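Local coordinates for protein cysteine synthase (Fusobacterium nucleatum subsp. nucleatum, PDB 5Z5C) that probably makes hydrogen sulfide from cysteine, and may also have cysteine synthase activity, using pyridoxal 5'-phosphate held as an internal aldimine, at residues L45-F55 against N80-I91; V252-A263 against I275-M286. All blocks are in the same frame, centred on the assembly; numbering follows the deposited sequence.

Contact 1 (45-55 against 80-91) and contact 2 (252-263 against 275-286) lie on opposite sides of the chain's centre, their centres 24 Å apart and their nearest atoms about 7 Å from each other. The cofactor bridges the gap. From contact 1 come the Schiff-base lysine, Lys50, and Asn80, which donates to the phenolic O3; from contact 2 comes Ser276, whose hydroxyl meets the pyridine nitrogen at the far side of the ring. The side chain of Ile275, next to Ser276, is still about 10 Å from that of Asn80. Gly188, Thr189, Gly190 and Thr192 supply further hydrogen bonds to the cofactor.

Contact 1 (L45-F55 against N80-I91); sequences LTGSIKDRMAF and NTGIAFSAMGAI. With PLP (pyridoxal-5'-phosphate), chain G.
Lys50 passes across the first turn of helix 80-91 on its way to the cofactor. Its CB sits near Asn80 O, and CG, turned anti to the carbonyl carbon (chi1 -56°), presses on Asn80 CB at 3.4 Å. CD passes Thr81 OG1, a hydroxyl bonded to Gln151. The chain bends at chi2 and again at chi4; CE comes up beside C4A of pyridoxal phosphate, and NZ joins C4A in a 1.3 Å covalent bond, the internal aldimine. Asn80 lies nearly perpendicular to the lysine chain and donates from ND2 to the phenolic O3 of the cofactor (2.8 Å); Asp303 also bonds this amide nitrogen.

The aldimine lysine and the asparagine at O3 are a recurring pair in the fold-type II pyridoxal-phosphate enzymes, to which the cysteine synthases belong; here helix 80-91 follows strand 73-76 of a parallel sheet. Helix 50-55 crosses it at -50°, with axes 8.5 Å apart, close enough for Ala54 CB and Ala84 CB to meet. Ala54 CB also stands over the centre of the Phe85 ring, 3.8 Å from its centroid and almost on the normal, a CH-pi contact, while Met53 SD approaches that ring obliquely.

At the start of the helix, Ser48 and Asp51 form a capping box: Ser48 OG accepts from Lys50 N, and the return bond from Ser48 N to Asp51 OD2 is weak. Thr46 N also meets OD2, from above the carboxylate plane. Thr46 OG1 donates to Asp51 OD1 (2.6 Å) on its syn side, which fixes the threonine's rotation and sets its CG2 tightly on Ala87 CB (3.4 Å). Water 1 links Thr46 OG1 and Ser48 OG. Further along, Leu45 CD2 meets Ile91 CD1 tip to tip (3.7 Å), and Met88 lays its sulfur at the edge of the Phe55 ring.

Contact 2 (V252-A263 against I275-M286); sequences VSVDDGDAIVMA and ISSGANFIGALM. With PLP (pyridoxal-5'-phosphate), chain G.
Ala259 and Ala263 bring helix 256-263 down onto the backbone of helix 275-286 at Gly278. The axes come within 7.1 Å at an angle of 100°, and backbone meets backbone: Gly278 CA lies 3.6 Å from Ala259 O, and the lack of a side chain there lets the two backbones come together. Ala259 CB rests beside Ala279 N and meets Ala279 CB at 3.8 Å.

Aliphatic contacts extend to both sides of this crossing. Ile260 and Ile275 run alongside each other in the same direction, with CG1 of Ile260 3.7 Å from CG2 of Ile275. Toward the other end, Ile282 sends its two branches apart: CG2, anti to the backbone N, packs on Val254 CG1 (3.6 Å), whereas CD1 reaches Met262 CG. The valine belongs to strand 252-254, an outer strand of the four-stranded parallel sheet that also contains strands 210-214, 182-186 and 297-298, and helix 275-286 packs against this strand at 131°.

The two methionines add sulfur and methyl contacts. The bent chain of Met262 places CE over a face of the Phe281 ring, 4.0 Å from the centroid, a CH-pi contact, while SD approaches obliquely in a Met-aromatic contact; Phe27 meets Phe281 edge-to-face. Met286 is extended beyond CG and lays SD against Val254 CG2 at 3.9 Å.

No hydrogen bond joins the two segments; two polar bonds mark the helix starts. Asp255, the N-cap of helix 256-263, accepts from Gly257 N on the anti side of OD1, tilted out of the carboxylate plane. In the first turn of helix 275-286, Ser276 OG donates to N1 of pyridoxal phosphate at 2.7 Å.

Contact 1 (L45-F55 against N80-I91)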
loop_
_atom_site.group_PDB
_atom_site.type_symbol
_atom_site.label_atom_id
_atom_site.label_comp_id
_atom_site.label_asym_id
_atom_site.label_seq_id
_atom_site.Cartn_x
_atom_site.Cartn_y
_atom_site.Cartn_z
ATOM N N LEU B 45 -5.571 -3.377 2.889
ATOM C CA LEU B 45 -4.699 -3.860 3.976
ATOM C C LEU B 45 -3.304 -4.269 3.571
ATOM O O LEU B 45 -2.379 -3.853 4.188
ATOM C CB LEU B 45 -5.352 -5.055 4.724
ATOM C CG LEU B 45 -4.603 -5.625 5.915
ATOM C CD1 LEU B 45 -4.491 -4.595 7.035
ATOM C CD2 LEU B 45 -5.299 -6.880 6.419
ATOM N N THR B 46 -3.161 -5.160 2.596
ATOM C CA THR B 46 -1.848 -5.676 2.185
ATOM C C THR B 46 -1.492 -5.166 0.784
ATOM O O THR B 46 -0.579 -5.675 0.159
ATOM C CB THR B 46 -1.767 -7.212 2.207
ATOM O OG1 THR B 46 -2.647 -7.810 1.237
ATOM C CG2 THR B 46 -2.037 -7.790 3.643
ATOM N N GLY B 47 -2.240 -4.192 0.287
ATOM C CA GLY B 47 -1.918 -3.541 -1.001
ATOM C C GLY B 47 -2.598 -4.126 -2.234
ATOM O O GLY B 47 -2.203 -3.745 -3.324
ATOM N N SER B 48 -3.579 -5.041 -2.084
ATOM C CA SER B 48 -4.219 -5.638 -3.268
ATOM C C SER B 48 -5.721 -5.815 -3.175
ATOM O O SER B 48 -6.281 -5.961 -2.098
ATOM C CB SER B 48 -3.595 -7.011 -3.645
ATOM O OG SER B 48 -4.232 -8.125 -3.034
ATOM N N ILE B 49 -6.346 -5.929 -4.351
ATOM C CA ILE B 49 -7.745 -6.350 -4.437
ATOM C C ILE B 49 -8.057 -7.662 -3.681
ATOM O O ILE B 49 -9.180 -7.844 -3.202
ATOM C CB ILE B 49 -8.189 -6.446 -5.929
ATOM C CG1 ILE B 49 -9.731 -6.437 -6.092
ATOM C CG2 ILE B 49 -7.586 -7.658 -6.597
ATOM C CD1 ILE B 49 -10.170 -6.411 -7.560
ATOM N N LYS B 50 -7.079 -8.552 -3.562
ATOM C CA LYS B 50 -7.274 -9.837 -2.889
ATOM C C LYS B 50 -7.660 -9.712 -1.413
ATOM O O LYS B 50 -8.321 -10.625 -0.865
ATOM C CB LYS B 50 -6.059 -10.744 -3.015
ATOM C CG LYS B 50 -5.608 -11.011 -4.450
ATOM C CD LYS B 50 -6.655 -11.735 -5.264
ATOM C CE LYS B 50 -6.327 -11.584 -6.719
ATOM N NZ LYS B 50 -5.161 -12.418 -7.112
ATOM N N ASP B 51 -7.325 -8.575 -0.800
ATOM C CA ASP B 51 -7.776 -8.292 0.564
ATOM C C ASP B 51 -9.310 -8.270 0.691
ATOM O O ASP B 51 -9.824 -8.739 1.692
ATOM C CB ASP B 51 -7.243 -6.949 1.075
ATOM C CG ASP B 51 -5.731 -6.929 1.226
ATOM O OD1 ASP B 51 -5.181 -7.856 1.859
ATOM O OD2 ASP B 51 -5.102 -5.977 0.723
ATOM N N ARG B 52 -10.014 -7.714 -0.300
ATOM C CA ARG B 52 -11.472 -7.663 -0.290
ATOM C C ARG B 52 -12.039 -9.097 -0.277
ATOM O O ARG B 52 -12.961 -9.407 0.450
ATOM C CB ARG B 52 -12.012 -7.000 -1.538
ATOM C CG ARG B 52 -11.689 -5.520 -1.667
ATOM C CD ARG B 52 -12.164 -5.040 -3.005
ATOM N NE ARG B 52 -11.998 -3.623 -3.210
ATOM C CZ ARG B 52 -12.958 -2.730 -3.065
ATOM N NH1 ARG B 52 -14.117 -3.078 -2.512
ATOM N NH2 ARG B 52 -12.740 -1.477 -3.404
ATOM N N MET B 53 -11.411 -9.940 -1.087
ATOM C CA MET B 53 -11.804 -11.300 -1.323
ATOM C C MET B 53 -11.511 -12.185 -0.112
ATOM O O MET B 53 -12.362 -12.963 0.271
ATOM C CB MET B 53 -11.064 -11.826 -2.544
ATOM C CG MET B 53 -11.559 -13.171 -3.022
ATOM S SD MET B 53 -10.705 -14.591 -2.328
ATOM C CE MET B 53 -9.266 -14.651 -3.394
ATOM N N ALA B 54 -10.308 -12.091 0.442
ATOM C CA ALA B 54 -9.958 -12.830 1.652
ATOM C C ALA B 54 -10.846 -12.487 2.863
ATOM O O ALA B 54 -11.275 -13.392 3.612
ATOM C CB ALA B 54 -8.483 -12.659 2.011
ATOM N N PHE B 55 -11.141 -11.204 3.033
ATOM C CA PHE B 55 -12.006 -10.779 4.102
ATOM C C PHE B 55 -13.444 -11.262 3.931
ATOM O O PHE B 55 -14.032 -11.757 4.898
ATOM C CB PHE B 55 -12.060 -9.298 4.235
ATOM C CG PHE B 55 -13.015 -8.863 5.278
ATOM C CD1 PHE B 55 -12.757 -9.126 6.607
ATOM C CD2 PHE B 55 -14.213 -8.243 4.933
ATOM C CE1 PHE B 55 -13.648 -8.728 7.579
ATOM C CE2 PHE B 55 -15.115 -7.863 5.907
ATOM C CZ PHE B 55 -14.824 -8.084 7.220
ATOM N N ASN B 80 -0.631 -12.480 -4.370
ATOM C CA ASN B 80 -1.496 -11.628 -3.520
ATOM C C ASN B 80 -2.534 -12.382 -2.656
ATOM O O ASN B 80 -2.945 -11.900 -1.613
ATOM C CB ASN B 80 -2.195 -10.591 -4.393
ATOM C CG ASN B 80 -1.291 -9.427 -4.777
ATOM O OD1 ASN B 80 -0.454 -8.985 -3.987
ATOM N ND2 ASN B 80 -1.473 -8.903 -5.994
ATOM N N THR B 81 -2.975 -13.557 -3.088
ATOM C CA THR B 81 -3.904 -14.369 -2.276
ATOM C C THR B 81 -3.265 -14.924 -0.995
ATOM O O THR B 81 -3.863 -14.855 0.069
ATOM C CB THR B 81 -4.481 -15.521 -3.125
ATOM O OG1 THR B 81 -5.175 -14.956 -4.234
ATOM C CG2 THR B 81 -5.431 -16.365 -2.322
ATOM N N GLY B 82 -2.044 -15.441 -1.108
ATOM C CA GLY B 82 -1.327 -15.902 0.045
ATOM C C GLY B 82 -1.098 -14.750 1.006
ATOM O O GLY B 82 -1.292 -14.902 2.211
ATOM N N ILE B 83 -0.723 -13.590 0.443
ATOM C CA ILE B 83 -0.435 -12.413 1.260
ATOM C C ILE B 83 -1.703 -12.019 2.038
ATOM O O ILE B 83 -1.654 -11.864 3.239
ATOM C CB ILE B 83 0.120 -11.235 0.411
ATOM C CG1 ILE B 83 1.502 -11.571 -0.173
ATOM C CG2 ILE B 83 0.264 -9.984 1.255
ATOM C CD1 ILE B 83 1.995 -10.614 -1.267
ATOM N N ALA B 84 -2.829 -11.943 1.351
ATOM C CA ALA B 84 -4.095 -11.496 1.924
ATOM C C ALA B 84 -4.699 -12.426 3.003
ATOM O O ALA B 84 -5.170 -11.963 4.052
ATOM C CB ALA B 84 -5.094 -11.280 0.801
ATOM N N PHE B 85 -4.708 -13.741 2.715
ATOM C CA PHE B 85 -5.148 -14.712 3.699
ATOM C C PHE B 85 -4.144 -14.793 4.838
ATOM O O PHE B 85 -4.557 -14.983 5.974
ATOM C CB PHE B 85 -5.386 -16.136 3.097
ATOM C CG PHE B 85 -6.718 -16.277 2.399
ATOM C CD1 PHE B 85 -7.879 -16.432 3.127
ATOM C CD2 PHE B 85 -6.813 -16.158 1.012
ATOM C CE1 PHE B 85 -9.111 -16.542 2.492
ATOM C CE2 PHE B 85 -8.043 -16.285 0.365
ATOM C CZ PHE B 85 -9.192 -16.481 1.109
ATOM N N SER B 86 -2.837 -14.701 4.557
ATOM C CA SER B 86 -1.861 -14.719 5.652
ATOM C C SER B 86 -2.163 -13.601 6.674
ATOM O O SER B 86 -2.306 -13.859 7.888
ATOM C CB SER B 86 -0.437 -14.618 5.148
ATOM O OG SER B 86 -0.113 -15.732 4.336
ATOM N N ALA B 87 -2.332 -12.379 6.176
ATOM C CA ALA B 87 -2.624 -11.234 7.066
ATOM C C ALA B 87 -3.980 -11.315 7.767
ATOM O O ALA B 87 -4.064 -11.103 8.977
ATOM C CB ALA B 87 -2.520 -9.915 6.297
ATOM N N MET B 88 -5.043 -11.578 7.013
ATOM C CA MET B 88 -6.395 -11.603 7.586
ATOM C C MET B 88 -6.578 -12.848 8.450
ATOM O O MET B 88 -7.220 -12.791 9.498
ATOM C CB MET B 88 -7.462 -11.480 6.480
ATOM C CG MET B 88 -8.885 -11.250 6.989
ATOM S SD MET B 88 -9.143 -9.929 8.208
ATOM C CE MET B 88 -8.973 -8.476 7.174
ATOM N N GLY B 89 -5.982 -13.966 8.032
ATOM C CA GLY B 89 -5.894 -15.161 8.871
ATOM C C GLY B 89 -5.305 -14.880 10.251
ATOM O O GLY B 89 -5.861 -15.258 11.289
ATOM N N ALA B 90 -4.193 -14.153 10.265
ATOM C CA ALA B 90 -3.519 -13.826 11.495
ATOM C C ALA B 90 -4.377 -12.871 12.325
ATOM O O ALA B 90 -4.517 -13.060 13.502
ATOM C CB ALA B 90 -2.170 -13.235 11.181
ATOM N N ILE B 91 -4.981 -11.864 11.701
ATOM C CA ILE B 91 -5.925 -10.958 12.389
ATOM C C ILE B 91 -7.051 -11.744 13.105
ATOM O O ILE B 91 -7.417 -11.429 14.226
ATOM C CB ILE B 91 -6.512 -9.939 11.414
ATOM C CG1 ILE B 91 -5.416 -8.884 11.079
ATOM C CG2 ILE B 91 -7.722 -9.221 12.011
ATOM C CD1 ILE B 91 -5.724 -7.999 9.930
HETATM N N1 PLP G . -3.687 -9.051 -10.838
HETATM C C2 PLP G . -3.050 -9.311 -9.674
HETATM C C2A PLP G . -1.852 -8.519 -9.228
HETATM C C3 PLP G . -3.544 -10.400 -8.813
HETATM O O3 PLP G . -2.932 -10.695 -7.648
HETATM C C4 PLP G . -4.713 -11.183 -9.257
HETATM C C4A PLP G . -5.230 -12.291 -8.423
HETATM C C5 PLP G . -5.327 -10.806 -10.545
HETATM C C6 PLP G . -4.765 -9.754 -11.268
HETATM C C5A PLP G . -6.529 -11.579 -11.046
HETATM O O4P PLP G . -7.682 -11.444 -10.201
HETATM P P PLP G . -8.733 -12.648 -9.971
HETATM O O1P PLP G . -7.976 -13.678 -9.182
HETATM O O2P PLP G . -9.894 -11.995 -9.263
HETATM O O3P PLP G . -9.096 -13.062 -11.383
HETATM O O HOH W 1 -2.432 -8.936 -1.174
HETATM O O HOH W 2 0.252 -7.087 -2.075
HETATM O O HOH W 3 -2.710 -14.193 -5.741
#

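Contact 2 (V252-A263 against I275-M286)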
loop_
_atom_site.group_PDB
_atom_site.type_symbol
_atom_site.label_atom_id
_atom_site.label_comp_id
_atom_site.label_asym_id
_atom_site.label_seq_id
_atom_site.Cartn_x
_atom_site.Cartn_y
_atom_site.Cartn_z
ATOM N N VAL B 252 -10.247 -10.665 -24.311
ATOM C CA VAL B 252 -9.222 -9.720 -24.825
ATOM C C VAL B 252 -7.829 -10.252 -24.420
ATOM O O VAL B 252 -7.644 -10.809 -23.313
ATOM C CB VAL B 252 -9.409 -8.228 -24.364
ATOM C CG1 VAL B 252 -10.805 -7.728 -24.718
ATOM C CG2 VAL B 252 -9.149 -8.030 -22.893
ATOM N N SER B 253 -6.885 -10.147 -25.354
ATOM C CA SER B 253 -5.550 -10.710 -25.223
ATOM C C SER B 253 -4.565 -9.579 -25.281
ATOM O O SER B 253 -4.686 -8.731 -26.174
ATOM C CB SER B 253 -5.258 -11.628 -26.393
ATOM O OG SER B 253 -6.074 -12.782 -26.333
ATOM N N VAL B 254 -3.625 -9.527 -24.327
ATOM C CA VAL B 254 -2.595 -8.471 -24.325
ATOM C C VAL B 254 -1.217 -9.105 -24.190
ATOM O O VAL B 254 -1.026 -10.048 -23.404
ATOM C CB VAL B 254 -2.804 -7.455 -23.182
ATOM C CG1 VAL B 254 -1.726 -6.374 -23.183
ATOM C CG2 VAL B 254 -4.201 -6.838 -23.256
ATOM N N ASP B 255 -0.259 -8.606 -24.969
ATOM C CA ASP B 255 1.095 -9.120 -24.881
ATOM C C ASP B 255 1.764 -8.574 -23.598
ATOM O O ASP B 255 1.648 -7.375 -23.295
ATOM C CB ASP B 255 1.919 -8.743 -26.113
ATOM C CG ASP B 255 3.332 -9.293 -26.037
ATOM O OD1 ASP B 255 4.187 -8.681 -25.352
ATOM O OD2 ASP B 255 3.584 -10.353 -26.614
ATOM N N ASP B 256 2.483 -9.439 -22.882
ATOM C CA ASP B 256 3.061 -9.055 -21.587
ATOM C C ASP B 256 4.033 -7.835 -21.648
ATOM O O ASP B 256 4.080 -7.019 -20.729
ATOM C CB ASP B 256 3.594 -10.268 -20.821
ATOM C CG ASP B 256 4.832 -10.915 -21.430
ATOM O OD1 ASP B 256 5.345 -10.417 -22.418
ATOM O OD2 ASP B 256 5.316 -11.899 -20.872
ATOM N N GLY B 257 4.700 -7.654 -22.782
ATOM C CA GLY B 257 5.571 -6.483 -23.024
ATOM C C GLY B 257 4.794 -5.187 -23.070
ATOM O O GLY B 257 5.218 -4.188 -22.493
ATOM N N ASP B 258 3.666 -5.237 -23.771
ATOM C CA ASP B 258 2.705 -4.121 -23.930
ATOM C C ASP B 258 2.113 -3.724 -22.549
ATOM O O ASP B 258 1.938 -2.529 -22.238
ATOM C CB ASP B 258 1.631 -4.586 -24.922
ATOM C CG ASP B 258 0.870 -3.474 -25.614
ATOM O OD1 ASP B 258 1.259 -2.280 -25.501
ATOM O OD2 ASP B 258 -0.124 -3.790 -26.287
ATOM N N ALA B 259 1.829 -4.740 -21.727
ATOM C CA ALA B 259 1.402 -4.518 -20.336
ATOM C C ALA B 259 2.517 -3.823 -19.542
ATOM O O ALA B 259 2.275 -2.858 -18.843
ATOM C CB ALA B 259 1.032 -5.833 -19.651
ATOM N N ILE B 260 3.740 -4.314 -19.668
ATOM C CA ILE B 260 4.863 -3.736 -18.942
ATOM C C ILE B 260 5.076 -2.283 -19.312
ATOM O O ILE B 260 5.226 -1.449 -18.409
ATOM C CB ILE B 260 6.147 -4.547 -19.127
ATOM C CG1 ILE B 260 6.038 -5.843 -18.304
ATOM C CG2 ILE B 260 7.379 -3.744 -18.696
ATOM C CD1 ILE B 260 7.107 -6.866 -18.658
ATOM N N VAL B 261 5.062 -1.974 -20.623
ATOM C CA VAL B 261 5.244 -0.598 -21.060
ATOM C C VAL B 261 4.084 0.264 -20.530
ATOM O O VAL B 261 4.298 1.391 -20.052
ATOM C CB VAL B 261 5.349 -0.463 -22.616
ATOM C CG1 VAL B 261 5.163 0.973 -23.083
ATOM C CG2 VAL B 261 6.692 -1.014 -23.089
ATOM N N MET B 262 2.877 -0.246 -20.603
ATOM C CA MET B 262 1.745 0.532 -20.130
ATOM C C MET B 262 1.850 0.843 -18.635
ATOM O O MET B 262 1.591 1.968 -18.247
ATOM C CB MET B 262 0.411 -0.122 -20.411
ATOM C CG MET B 262 -0.746 0.845 -20.289
ATOM S SD MET B 262 -0.615 2.280 -21.416
ATOM C CE MET B 262 -0.673 3.636 -20.247
ATOM N N ALA B 263 2.219 -0.152 -17.839
ATOM C CA ALA B 263 2.463 -0.005 -16.383
ATOM C C ALA B 263 3.609 0.971 -16.088
ATOM O O ALA B 263 3.532 1.764 -15.130
ATOM C CB ALA B 263 2.732 -1.373 -15.753
ATOM N N ILE B 275 2.042 -5.082 -12.998
ATOM C CA ILE B 275 2.052 -5.402 -14.412
ATOM C C ILE B 275 0.634 -5.704 -14.882
ATOM O O ILE B 275 0.238 -5.165 -15.917
ATOM C CB ILE B 275 3.065 -6.518 -14.791
ATOM C CG1 ILE B 275 4.483 -6.120 -14.420
ATOM C CG2 ILE B 275 3.035 -6.793 -16.296
ATOM C CD1 ILE B 275 5.446 -7.296 -14.214
ATOM N N SER B 276 -0.143 -6.459 -14.102
ATOM C CA SER B 276 -1.555 -6.723 -14.445
ATOM C C SER B 276 -2.448 -5.485 -14.553
ATOM O O SER B 276 -3.472 -5.473 -15.305
ATOM C CB SER B 276 -2.189 -7.717 -13.481
ATOM O OG SER B 276 -2.572 -7.097 -12.265
ATOM N N SER B 277 -2.073 -4.422 -13.842
ATOM C CA SER B 277 -2.769 -3.153 -14.042
ATOM C C SER B 277 -2.527 -2.583 -15.453
ATOM O O SER B 277 -3.450 -2.043 -16.082
ATOM C CB SER B 277 -2.338 -2.128 -12.984
ATOM O OG SER B 277 -2.495 -2.646 -11.676
ATOM N N GLY B 278 -1.274 -2.654 -15.908
ATOM C CA GLY B 278 -0.915 -2.144 -17.235
ATOM C C GLY B 278 -1.658 -2.946 -18.288
ATOM O O GLY B 278 -2.143 -2.388 -19.249
ATOM N N ALA B 279 -1.758 -4.261 -18.048
ATOM C CA ALA B 279 -2.511 -5.187 -18.881
ATOM C C ALA B 279 -3.960 -4.772 -18.989
ATOM O O ALA B 279 -4.485 -4.615 -20.103
ATOM C CB ALA B 279 -2.416 -6.622 -18.336
ATOM N N ASN B 280 -4.594 -4.552 -17.838
ATOM C CA ASN B 280 -5.990 -4.068 -17.786
ATOM C C ASN B 280 -6.228 -2.755 -18.507
ATOM O O ASN B 280 -7.295 -2.572 -19.088
ATOM C CB ASN B 280 -6.485 -3.953 -16.315
ATOM C CG ASN B 280 -6.737 -5.306 -15.692
ATOM O OD1 ASN B 280 -6.760 -6.298 -16.406
ATOM N ND2 ASN B 280 -6.928 -5.364 -14.372
ATOM N N PHE B 281 -5.286 -1.820 -18.426
ATOM C CA PHE B 281 -5.427 -0.553 -19.090
ATOM C C PHE B 281 -5.502 -0.751 -20.624
ATOM O O PHE B 281 -6.401 -0.189 -21.286
ATOM C CB PHE B 281 -4.264 0.383 -18.750
ATOM C CG PHE B 281 -4.466 1.794 -19.247
ATOM C CD1 PHE B 281 -4.112 2.151 -20.575
ATOM C CD2 PHE B 281 -5.012 2.754 -18.427
ATOM C CE1 PHE B 281 -4.297 3.447 -21.033
ATOM C CE2 PHE B 281 -5.209 4.049 -18.882
ATOM C CZ PHE B 281 -4.828 4.406 -20.170
ATOM N N ILE B 282 -4.552 -1.549 -21.139
ATOM C CA ILE B 282 -4.469 -1.881 -22.560
ATOM C C ILE B 282 -5.742 -2.614 -22.933
ATOM O O ILE B 282 -6.382 -2.273 -23.921
ATOM C CB ILE B 282 -3.240 -2.767 -22.902
ATOM C CG1 ILE B 282 -1.900 -2.004 -22.788
ATOM C CG2 ILE B 282 -3.418 -3.393 -24.253
ATOM C CD1 ILE B 282 -1.866 -0.650 -23.473
ATOM N N GLY B 283 -6.117 -3.596 -22.112
ATOM C CA GLY B 283 -7.389 -4.300 -22.237
ATOM C C GLY B 283 -8.574 -3.402 -22.439
ATOM O O GLY B 283 -9.340 -3.551 -23.407
ATOM N N ALA B 284 -8.724 -2.447 -21.541
ATOM C CA ALA B 284 -9.841 -1.551 -21.568
ATOM C C ALA B 284 -9.863 -0.672 -22.850
ATOM O O ALA B 284 -10.942 -0.267 -23.318
ATOM C CB ALA B 284 -9.766 -0.657 -20.340
ATOM N N LEU B 285 -8.675 -0.310 -23.342
ATOM C CA LEU B 285 -8.556 0.486 -24.561
ATOM C C LEU B 285 -8.960 -0.326 -25.800
ATOM O O LEU B 285 -9.673 0.172 -26.694
ATOM C CB LEU B 285 -7.147 1.001 -24.758
ATOM C CG LEU B 285 -6.871 1.806 -26.041
ATOM C CD1 LEU B 285 -7.854 2.963 -26.187
ATOM C CD2 LEU B 285 -5.452 2.313 -26.027
ATOM N N MET B 286 -8.508 -1.570 -25.837
ATOM C CA MET B 286 -8.978 -2.509 -26.862
ATOM C C MET B 286 -10.511 -2.526 -26.904
ATOM O O MET B 286 -11.080 -2.379 -27.995
ATOM C CB MET B 286 -8.429 -3.917 -26.595
ATOM C CG MET B 286 -6.936 -4.019 -26.834
ATOM S SD MET B 286 -6.278 -5.607 -26.365
ATOM C CE MET B 286 -4.633 -5.520 -27.066
HETATM N N1 PLP G . -3.687 -9.051 -10.838
HETATM C C2 PLP G . -3.050 -9.311 -9.674
HETATM C C2A PLP G . -1.852 -8.519 -9.228
HETATM C C3 PLP G . -3.544 -10.400 -8.813
HETATM O O3 PLP G . -2.932 -10.695 -7.648
HETATM C C4 PLP G . -4.713 -11.183 -9.257
HETATM C C4A PLP G . -5.230 -12.291 -8.423
HETATM C C5 PLP G . -5.327 -10.806 -10.545
HETATM C C6 PLP G . -4.765 -9.754 -11.268
HETATM C C5A PLP G . -6.529 -11.579 -11.046
HETATM O O4P PLP G . -7.682 -11.444 -10.201
HETATM P P PLP G . -8.733 -12.648 -9.971
HETATM O O1P PLP G . -7.976 -13.678 -9.182
HETATM O O2P PLP G . -9.894 -11.995 -9.263
HETATM O O3P PLP G . -9.096 -13.062 -11.383
#